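Local coordinates for actin-binding protein (Saccharomyces cerevisiae, PDB 1JO8) that regulates ARP2/3-complex-mediated actin assembly, binds actin filaments, and uses its C-terminal SH3 domain, the part in this structure, to bind partner proteins, at residues A3-D8 with D23-I28. Numbering follows the deposited sequence. Where two conformers were deposited one is given.
Sequences ATAEYD and DKIINI
A3 and I25 form the hydrogen-bonded pair of a short antiparallel ladder that joins the N-terminal strand 3-5 of the SH3 beta-barrel to the strand that follows the long loop after it. Three backbone hydrogen bonds hold the ladder. A3 both gives and receives: its N donates to I25 O at 2.8 Å, and its O accepts I25 N at 2.9 Å. One step further, A5 N reaches D23 O at 2.8 Å in an almost straight bond, 174° at the hydrogen. Between them lies the non-hydrogen-bonded pair T4 and K24, where K24 CA lies 3.2 Å from A3 O, a CA-H...O contact that gives this carbonyl a second, weaker partner.

The apolar contacts lie on the face turned to the barrel interior. In the conformer given, CD1 of I25 lies 4.1 Å from A5 CB, placed there by CG1 standing beside the backbone N (chi1 -66°) and a further turn about CB-CG1 (chi2 85°). I25 also packs on L40 of the adjacent strand 35-40 and V54 of strand 54-56, A3 lies against V54 and L56, and A5 touches F19, so these small alanine side chains are enclosed by the core.

On the other face T4 and K24 flank each other only loosely, and their polar ends have partners outside the ladder. T4 OG1 is bonded to G57 O, whereas the extended chain of K24 leads away to a cation-pi contact with W2.

D23 OD2 is held by a salt bridge to K42 and by V20 N, which ties D23, just ahead of strand 24-29, to V20 of its own loop and to K42 beyond strand 35-40.

Past the corner at N27 the chain brings I28 back over the start of strand 3-5, and its CD1 meets A3 CB at 3.5 Å.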
loop_
_atom_site.group_PDB
_atom_site.type_symbol
_atom_site.label_atom_id
_atom_site.label_comp_id
_atom_site.label_asym_id
_atom_site.label_seq_id
_atom_site.Cartn_x
_atom_site.Cartn_y
_atom_site.Cartn_z
ATOM N N ALA A 3 0.402 -2.833 7.076
ATOM C CA ALA A 3 -0.998 -2.484 7.055
ATOM C C ALA A 3 -1.803 -3.461 6.223
ATOM O O ALA A 3 -1.257 -4.219 5.417
ATOM C CB ALA A 3 -1.152 -1.077 6.471
ATOM N N THR A 4 -3.111 -3.421 6.410
ATOM C CA THR A 4 -4.056 -4.237 5.658
ATOM C C THR A 4 -4.886 -3.312 4.777
ATOM O O THR A 4 -5.380 -2.284 5.237
ATOM C CB THR A 4 -4.990 -5.006 6.608
ATOM O OG1 THR A 4 -4.189 -5.799 7.493
ATOM C CG2 THR A 4 -5.874 -5.961 5.839
ATOM N N ALA A 5 -4.990 -3.644 3.500
ATOM C CA ALA A 5 -5.802 -2.855 2.592
ATOM C C ALA A 5 -7.265 -2.941 2.976
ATOM O O ALA A 5 -7.828 -4.024 3.175
ATOM C CB ALA A 5 -5.622 -3.374 1.173
ATOM N N GLU A 6 -7.892 -1.778 3.067
ATOM C CA GLU A 6 -9.322 -1.716 3.360
ATOM C C GLU A 6 -10.156 -1.736 2.089
ATOM O O GLU A 6 -11.322 -2.138 2.133
ATOM C CB GLU A 6 -9.617 -0.427 4.103
ATOM C CG GLU A 6 -9.070 -0.380 5.516
ATOM C CD GLU A 6 -9.979 -1.080 6.509
ATOM O OE1 GLU A 6 -11.198 -1.205 6.227
ATOM O OE2 GLU A 6 -9.484 -1.483 7.583
ATOM N N TYR A 7 -9.574 -1.300 0.971
ATOM C CA TYR A 7 -10.277 -1.207 -0.306
ATOM C C TYR A 7 -9.283 -1.588 -1.377
ATOM O O TYR A 7 -8.080 -1.400 -1.192
ATOM C CB TYR A 7 -10.786 0.225 -0.565
ATOM C CG TYR A 7 -11.665 0.753 0.539
ATOM C CD1 TYR A 7 -12.942 0.255 0.681
ATOM C CD2 TYR A 7 -11.210 1.676 1.474
ATOM C CE1 TYR A 7 -13.791 0.684 1.685
ATOM C CE2 TYR A 7 -12.053 2.105 2.513
ATOM C CZ TYR A 7 -13.336 1.583 2.600
ATOM O OH TYR A 7 -14.208 1.999 3.598
ATOM N N ASP A 8 -9.765 -2.057 -2.513
ATOM C CA ASP A 8 -8.917 -2.307 -3.665
ATOM C C ASP A 8 -8.326 -0.982 -4.140
ATOM O O ASP A 8 -9.031 0.038 -4.125
ATOM C CB ASP A 8 -9.711 -2.860 -4.867
ATOM C CG ASP A 8 -10.319 -4.219 -4.672
ATOM O OD1 ASP A 8 -10.152 -4.875 -3.628
ATOM O OD2 ASP A 8 -11.019 -4.685 -5.602
ATOM N N ASP A 23 -5.237 -7.465 1.243
ATOM C CA ASP A 23 -3.809 -7.643 1.013
ATOM C C ASP A 23 -3.036 -6.852 2.057
ATOM O O ASP A 23 -3.472 -5.794 2.490
ATOM C CB ASP A 23 -3.397 -7.114 -0.363
ATOM C CG ASP A 23 -3.806 -7.980 -1.501
ATOM O OD1 ASP A 23 -4.217 -9.149 -1.286
ATOM O OD2 ASP A 23 -3.693 -7.503 -2.668
ATOM N N LYS A 24 -1.879 -7.352 2.447
ATOM C CA LYS A 24 -0.999 -6.662 3.367
ATOM C C LYS A 24 0.090 -5.882 2.630
ATOM O O LYS A 24 0.604 -6.328 1.605
ATOM C CB LYS A 24 -0.362 -7.653 4.330
ATOM C CG LYS A 24 -1.360 -8.246 5.300
ATOM C CD LYS A 24 -0.636 -9.218 6.243
ATOM C CE LYS A 24 -1.573 -9.806 7.296
ATOM N NZ LYS A 24 -0.849 -10.789 8.185
ATOM N N ILE A 25 0.373 -4.689 3.124
ATOM C CA ILE A 25 1.409 -3.820 2.581
ATOM C C ILE A 25 2.400 -3.675 3.728
ATOM O O ILE A 25 2.028 -3.276 4.831
ATOM C CB ILE A 25 0.848 -2.453 2.182
ATOM C CG1 ILE A 25 -0.130 -2.571 1.034
ATOM C CG2 ILE A 25 2.012 -1.566 1.743
ATOM C CD1 ILE A 25 -1.586 -2.892 1.366
ATOM N N ILE A 26 3.657 -3.994 3.473
ATOM C CA ILE A 26 4.676 -4.065 4.504
ATOM C C ILE A 26 5.765 -3.020 4.304
ATOM O O ILE A 26 5.883 -2.398 3.238
ATOM C CB ILE A 26 5.283 -5.496 4.589
ATOM C CG1 ILE A 26 6.193 -5.789 3.408
ATOM C CG2 ILE A 26 4.177 -6.543 4.692
ATOM C CD1 ILE A 26 6.970 -7.100 3.588
ATOM N N ASN A 27 6.570 -2.814 5.334
ATOM C CA ASN A 27 7.683 -1.863 5.298
ATOM C C ASN A 27 7.222 -0.505 4.807
ATOM O O ASN A 27 7.832 0.117 3.932
ATOM C CB ASN A 27 8.836 -2.372 4.452
ATOM C CG ASN A 27 10.187 -1.657 4.768
ATOM O OD1 ASN A 27 10.361 -1.038 5.829
ATOM N ND2 ASN A 27 11.046 -1.570 3.757
ATOM N N ILE A 28 6.167 -0.008 5.423
ATOM C CA ILE A 28 5.629 1.275 5.025
ATOM C C ILE A 28 6.565 2.403 5.425
ATOM O O ILE A 28 7.108 2.426 6.528
ATOM C CB ILE A 28 4.242 1.465 5.628
ATOM C CG1 ILE A 28 3.300 0.476 4.949
ATOM C CG2 ILE A 28 3.734 2.903 5.477
ATOM C CD1 ILE A 28 1.975 0.288 5.618
#